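Local coordinates for NTF2 fold protein loop-helix-loop design NT-9 (Synthetic construct, PDB 6W90) that is a computationally designed member of a de novo NTF2 fold family, made by sampling loop-helix-loop geometries, and holds a phospholipid in its pocket in the crystal, at residues 17-20 with 21-24; 57-60 with 61-64. All blocks are in the same frame, centred on the assembly; numbering follows the deposited sequence. Where two conformers were deposited one is given.

Both contacts are local, each within eight consecutive residues, and both place hydrophobic side chains against the bound phospholipid. Interaction 1 lies where helix 6-22 ends and helix 24-35 begins; Thr22 and Asp23 use polar atoms at the helix end. Interaction 2 runs along the last turns of helix 54-64, where regular backbone bonds continue to the end. Both are partly buried: Leu19 and Leu20 go inward against exposed Arg18, Tyr21 and Thr22, and Phe57, Leu58 and Met61 against exposed Asp59 and Glu63. The two touch, Leu20 CD1 lying 3.8 Å from Gln62 CA. Capping chemistry thus marks interaction 1, sulfur, aromatic and acyl-chain packing interaction 2.

Interaction 1 (17-20 with 21-24); sequences IRLL and YTDP
Thr22 folds back onto the carbonyl of Arg18 and holds it with two donors. Its backbone N gives a bond of 2.9 Å to Arg18 O, arriving almost in line with the C=O, while the hydroxyl OG1 donates to the same oxygen over 3.0 Å from well above the carbonyl plane. With chi1 at 67°, OG1 sits between the backbone N and the carbonyl carbon of its own residue, which turns it back to the preceding turn. Tyr21 N, bonded to Ile17 O at 3.3 Å, adds a weak third approach to Arg18 O. One residue on, Asp23 N reaches Leu19 O at 2.8 Å, the last of these backbone bonds before the chain leaves helical geometry; Thr22 N adds a weak bond to that oxygen at 3.2 Å. Pro24 N lies near it but has no hydrogen to give.

The side chains settle alongside this backbone. Ile17 CG2 meets the edge of the Tyr21 ring, in its plane, 4.0 Å from CE2; the phenol OH is satisfied by Ala65 O. Arg18 passes slantwise over Thr22, its CG 4.0 Å from Thr22 CG2, and the guanidinium presents one face to OG1 while its NE forms a salt bridge with Glu15.

Asp23 joins the two helices: its N closes the first, and as N-cap residue of helix 24-35 it caps Gln26 N with OD1. Leu19 and Leu20 pack on Phe27 of that helix, and Ile17 and Leu20 also touch the phospholipid. This is a one-residue junction between helices, with an aspartate N-cap and proline at the first helical position, set at the wall of the lipid pocket.

Interaction 2 (57-60 with 61-64); sequences FLDA and MQEW. With 3PE (1,2-Distearoyl-sn-glycerophosphoethanolamine), chain B.
The lipid pocket of this designed NTF2 fold is lined here by Phe57 and Met61, one helical turn apart, which form a Met-aromatic contact against the acyl chains. Met61 SD stands 3.9 Å from Phe57 CE1, approaching the ring obliquely, 61° off its normal. The bend at chi3 of Met61 (75°) swings CE out toward the ligand, to 3.7 Å from C3A of 3PE. Phe57, with CG anti to the backbone N (chi1 -176°), brings CZ to 3.6 Å from C27 of 3PE, on the other acyl chain, and meets C29 of that same acyl chain at the ring edge, in plane. Leu58 lies alongside Met61, pointing the same way, with CD2 4.1 Å from SD. Replacing Met61 by alanine would probably leave the Phe57 ring without its sulfur partner and the acyl chains without SD and the methyl, opening a gap in the pocket wall.

One turn apart on the same helix, Ala60 and Trp64 meet: Ala60 CB sits over one face of the indole, 4.3 Å from CZ3. Ala60 O lies over a face of the indole too, toward its rim, and accepts a nearly straight backbone bond from Trp64 N at 2.9 Å. Met61 N to Phe57 O and Gln62 N to Leu58 O continue the same alpha-helical pattern.

Asp59 turns outward to a salt bridge with Lys28. Helix 54-64 thus packs against two others: Leu58 rests on Phe27 and Ala31 of helix 24-35, while Phe57, Ala60 and Trp64 share Leu127 of helix 121-129, and the Phe57 ring also meets Phe49 of strand 47-49.

Interaction 1 (17-20 with 21-24)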
loop_
_atom_site.group_PDB
_atom_site.type_symbol
_atom_site.label_atom_id
_atom_site.label_comp_id
_atom_site.label_asym_id
_atom_site.label_seq_id
_atom_site.Cartn_x
_atom_site.Cartn_y
_atom_site.Cartn_z
ATOM N N ILE A 17 -2.404 -2.943 8.094
ATOM C CA ILE A 17 -2.373 -4.369 7.783
ATOM C C ILE A 17 -3.365 -5.121 8.653
ATOM O O ILE A 17 -4.086 -6.008 8.178
ATOM C CB ILE A 17 -0.959 -4.945 7.940
ATOM C CG1 ILE A 17 -0.038 -4.306 6.921
ATOM C CG2 ILE A 17 -1.058 -6.473 7.839
ATOM C CD1 ILE A 17 1.392 -4.612 7.243
ATOM N N ARG A 18 -3.424 -4.779 9.937
ATOM C CA ARG A 18 -4.340 -5.476 10.829
ATOM C C ARG A 18 -5.777 -5.277 10.392
ATOM O O ARG A 18 -6.575 -6.215 10.402
ATOM C CB ARG A 18 -4.176 -4.993 12.256
ATOM C CG ARG A 18 -5.045 -5.803 13.229
ATOM C CD ARG A 18 -4.791 -5.352 14.706
ATOM N NE ARG A 18 -5.593 -4.162 14.941
ATOM C CZ ARG A 18 -6.880 -4.194 15.276
ATOM N NH1 ARG A 18 -7.485 -5.361 15.500
ATOM N NH2 ARG A 18 -7.561 -3.062 15.396
ATOM N N LEU A 19 -6.132 -4.060 10.004
ATOM C CA LEU A 19 -7.496 -3.802 9.563
ATOM C C LEU A 19 -7.835 -4.609 8.325
ATOM O O LEU A 19 -8.966 -5.076 8.148
ATOM C CB LEU A 19 -7.682 -2.324 9.250
ATOM C CG LEU A 19 -7.714 -1.470 10.499
ATOM C CD1 LEU A 19 -7.804 0.007 10.062
ATOM C CD2 LEU A 19 -8.839 -1.790 11.454
ATOM N N LEU A 20 -6.879 -4.717 7.425
ATOM C CA LEU A 20 -7.092 -5.473 6.208
ATOM C C LEU A 20 -7.523 -6.895 6.527
ATOM O O LEU A 20 -8.408 -7.442 5.853
ATOM C CB LEU A 20 -5.811 -5.428 5.387
ATOM C CG LEU A 20 -5.850 -6.054 4.000
ATOM C CD1 LEU A 20 -6.793 -5.319 3.125
ATOM C CD2 LEU A 20 -4.424 -6.036 3.458
ATOM N N TYR A 21 -6.974 -7.485 7.588
ATOM C CA TYR A 21 -7.290 -8.866 7.942
ATOM C C TYR A 21 -8.493 -8.981 8.851
ATOM O O TYR A 21 -9.203 -9.992 8.810
ATOM C CB TYR A 21 -6.052 -9.529 8.597
ATOM C CG TYR A 21 -5.094 -9.907 7.522
ATOM C CD1 TYR A 21 -5.371 -10.999 6.690
ATOM C CD2 TYR A 21 -3.933 -9.208 7.311
ATOM C CE1 TYR A 21 -4.520 -11.324 5.691
ATOM C CE2 TYR A 21 -3.109 -9.518 6.296
ATOM C CZ TYR A 21 -3.402 -10.596 5.497
ATOM O OH TYR A 21 -2.559 -10.924 4.475
ATOM N N THR A 22 -8.777 -7.959 9.636
ATOM C CA THR A 22 -9.800 -8.104 10.656
ATOM C C THR A 22 -11.093 -7.380 10.346
ATOM O O THR A 22 -12.144 -7.818 10.790
ATOM C CB THR A 22 -9.320 -7.579 12.016
ATOM O OG1 THR A 22 -9.161 -6.158 11.917
ATOM C CG2 THR A 22 -8.062 -8.243 12.433
ATOM N N ASP A 23 -11.042 -6.248 9.658
ATOM C CA ASP A 23 -12.234 -5.442 9.396
ATOM C C ASP A 23 -12.009 -4.748 8.065
ATOM O O ASP A 23 -11.721 -3.556 8.011
ATOM C CB ASP A 23 -12.460 -4.441 10.526
ATOM C CG ASP A 23 -13.788 -3.715 10.433
ATOM O OD1 ASP A 23 -14.406 -3.709 9.344
ATOM O OD2 ASP A 23 -14.198 -3.148 11.473
ATOM N N PRO A 24 -12.084 -5.491 6.967
ATOM C CA PRO A 24 -11.712 -4.911 5.665
ATOM C C PRO A 24 -12.568 -3.739 5.243
ATOM O O PRO A 24 -12.106 -2.891 4.468
ATOM C CB PRO A 24 -11.854 -6.103 4.705
ATOM C CG PRO A 24 -12.555 -7.198 5.517
ATOM C CD PRO A 24 -12.162 -6.958 6.922
#

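Interaction 2 (57-60 with 61-64)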
loop_
_atom_site.group_PDB
_atom_site.type_symbol
_atom_site.label_atom_id
_atom_site.label_comp_id
_atom_site.label_asym_id
_atom_site.label_seq_id
_atom_site.Cartn_x
_atom_site.Cartn_y
_atom_site.Cartn_z
ATOM N N PHE A 57 -9.900 -0.546 -6.203
ATOM C CA PHE A 57 -8.521 -0.907 -5.878
ATOM C C PHE A 57 -8.423 -1.413 -4.451
ATOM O O PHE A 57 -7.790 -2.442 -4.185
ATOM C CB PHE A 57 -7.645 0.334 -6.094
ATOM C CG PHE A 57 -6.171 0.126 -5.891
ATOM C CD1 PHE A 57 -5.602 0.215 -4.629
ATOM C CD2 PHE A 57 -5.347 -0.097 -6.966
ATOM C CE1 PHE A 57 -4.244 0.055 -4.449
ATOM C CE2 PHE A 57 -3.981 -0.272 -6.781
ATOM C CZ PHE A 57 -3.441 -0.190 -5.528
ATOM N N LEU A 58 -9.075 -0.725 -3.521
ATOM C CA LEU A 58 -9.038 -1.177 -2.134
ATOM C C LEU A 58 -9.793 -2.493 -1.958
ATOM O O LEU A 58 -9.327 -3.357 -1.210
ATOM C CB LEU A 58 -9.572 -0.060 -1.244
ATOM C CG LEU A 58 -8.710 1.206 -1.253
ATOM C CD1 LEU A 58 -9.500 2.321 -0.573
ATOM C CD2 LEU A 58 -7.369 0.956 -0.534
ATOM N N ASP A 59 -10.886 -2.713 -2.700
ATOM C CA ASP A 59 -11.550 -4.013 -2.675
ATOM C C ASP A 59 -10.614 -5.127 -3.138
ATOM O O ASP A 59 -10.662 -6.253 -2.621
ATOM C CB ASP A 59 -12.783 -4.016 -3.574
ATOM C CG ASP A 59 -13.920 -3.182 -3.039
ATOM O OD1 ASP A 59 -13.922 -2.839 -1.842
ATOM O OD2 ASP A 59 -14.838 -2.886 -3.832
ATOM N N ALA A 60 -9.774 -4.838 -4.135
ATOM C CA ALA A 60 -8.882 -5.858 -4.669
ATOM C C ALA A 60 -7.838 -6.248 -3.633
ATOM O O ALA A 60 -7.523 -7.435 -3.480
ATOM C CB ALA A 60 -8.232 -5.362 -5.958
ATOM N N MET A 61 -7.326 -5.267 -2.879
ATOM C CA MET A 61 -6.427 -5.563 -1.764
ATOM C C MET A 61 -7.088 -6.441 -0.710
ATOM O O MET A 61 -6.439 -7.324 -0.141
ATOM C CB MET A 61 -5.959 -4.274 -1.090
ATOM C CG MET A 61 -5.147 -3.414 -1.989
ATOM S SD MET A 61 -4.570 -1.974 -1.115
ATOM C CE MET A 61 -3.316 -2.798 -0.184
ATOM N N GLN A 62 -8.365 -6.199 -0.403
ATOM C CA GLN A 62 -9.043 -7.033 0.585
ATOM C C GLN A 62 -9.030 -8.493 0.159
ATOM O O GLN A 62 -8.840 -9.393 0.983
ATOM C CB GLN A 62 -10.488 -6.571 0.796
ATOM C CG GLN A 62 -11.364 -7.551 1.612
ATOM C CD GLN A 62 -12.847 -7.162 1.640
ATOM O OE1 GLN A 62 -13.266 -6.195 0.987
ATOM N NE2 GLN A 62 -13.642 -7.907 2.408
ATOM N N GLU A 63 -9.230 -8.753 -1.125
ATOM C CA GLU A 63 -9.288 -10.148 -1.533
ATOM C C GLU A 63 -7.890 -10.745 -1.652
ATOM O O GLU A 63 -7.673 -11.891 -1.244
ATOM C CB GLU A 63 -10.056 -10.293 -2.842
ATOM C CG GLU A 63 -10.465 -11.730 -3.096
ATOM C CD GLU A 63 -11.742 -11.827 -3.880
ATOM O OE1 GLU A 63 -12.078 -12.943 -4.338
ATOM O OE2 GLU A 63 -12.402 -10.777 -4.042
ATOM N N TRP A 64 -6.928 -9.975 -2.174
ATOM C CA TRP A 64 -5.563 -10.477 -2.315
ATOM C C TRP A 64 -4.940 -10.840 -0.981
ATOM O O TRP A 64 -4.016 -11.663 -0.918
ATOM C CB TRP A 64 -4.672 -9.432 -2.976
ATOM C CG TRP A 64 -4.788 -9.370 -4.466
ATOM C CD1 TRP A 64 -5.145 -10.385 -5.306
ATOM C CD2 TRP A 64 -4.531 -8.231 -5.302
ATOM N NE1 TRP A 64 -5.126 -9.952 -6.611
ATOM C CE2 TRP A 64 -4.751 -8.636 -6.638
ATOM C CE3 TRP A 64 -4.135 -6.912 -5.053
ATOM C CZ2 TRP A 64 -4.593 -7.770 -7.717
ATOM C CZ3 TRP A 64 -3.978 -6.057 -6.125
ATOM C CH2 TRP A 64 -4.207 -6.490 -7.441
HETATM P P 3PE B . 7.959 -9.898 -5.870
HETATM N N 3PE B . 9.871 -6.418 -7.716
HETATM O O11 3PE B . 6.570 -9.151 -5.395
HETATM O O12 3PE B . 8.716 -10.387 -4.663
HETATM O O13 3PE B . 8.937 -8.765 -6.592
HETATM O O14 3PE B . 7.715 -11.000 -6.900
HETATM C C11 3PE B . 9.582 -7.811 -5.788
HETATM C C12 3PE B . 10.595 -7.039 -6.624
HETATM C C1 3PE B . 5.714 -8.689 -6.404
HETATM C C2 3PE B . 4.381 -8.200 -5.818
HETATM C C3 3PE B . 4.733 -7.409 -4.555
HETATM O O31 3PE B . 3.657 -6.632 -4.121
HETATM O O32 3PE B . 2.613 -8.547 -3.603
HETATM C C31 3PE B . 2.555 -7.371 -3.678
HETATM C C32 3PE B . 1.274 -6.638 -3.299
HETATM C C33 3PE B . 0.316 -7.484 -2.463
HETATM C C34 3PE B . -0.381 -6.515 -1.509
HETATM C C35 3PE B . -1.654 -7.101 -0.912
HETATM C C36 3PE B . -1.455 -7.284 0.596
HETATM C C37 3PE B . -1.589 -5.962 1.364
HETATM C C38 3PE B . -0.289 -5.149 1.402
HETATM C C39 3PE B . -0.149 -4.344 2.703
HETATM C C3A 3PE B . -1.165 -3.198 2.790
HETATM C C3B 3PE B . -0.806 -2.191 3.889
HETATM C C3C 3PE B . -0.192 -0.932 3.274
HETATM C C3D 3PE B . -0.110 0.209 4.289
HETATM C C3E 3PE B . 0.696 1.362 3.681
HETATM C C3F 3PE B . 1.193 2.316 4.775
HETATM C C3G 3PE B . 2.063 3.426 4.172
HETATM C C3H 3PE B . 3.095 4.001 5.154
HETATM C C3I 3PE B . 2.495 4.999 6.149
HETATM O O21 3PE B . 3.745 -7.391 -6.767
HETATM O O22 3PE B . 1.918 -8.733 -6.941
HETATM C C21 3PE B . 2.511 -7.777 -7.339
HETATM C C22 3PE B . 1.955 -6.926 -8.499
HETATM C C23 3PE B . 0.685 -6.146 -8.126
HETATM C C24 3PE B . 0.966 -4.938 -7.224
HETATM C C25 3PE B . -0.326 -4.264 -6.731
HETATM C C26 3PE B . 0.027 -3.450 -5.483
HETATM C C27 3PE B . -1.197 -2.874 -4.769
HETATM C C28 3PE B . -0.783 -2.159 -3.472
HETATM C C29 3PE B . -0.293 -0.708 -3.643
HETATM C C2A 3PE B . -0.201 0.024 -2.289
HETATM C C2B 3PE B . -1.385 0.949 -2.008
HETATM C C2C 3PE B . -1.477 1.292 -0.517
HETATM C C2D 3PE B . -2.944 1.513 -0.153
HETATM C C2E 3PE B . -3.121 2.055 1.259
HETATM C C2F 3PE B . -3.145 0.918 2.278
#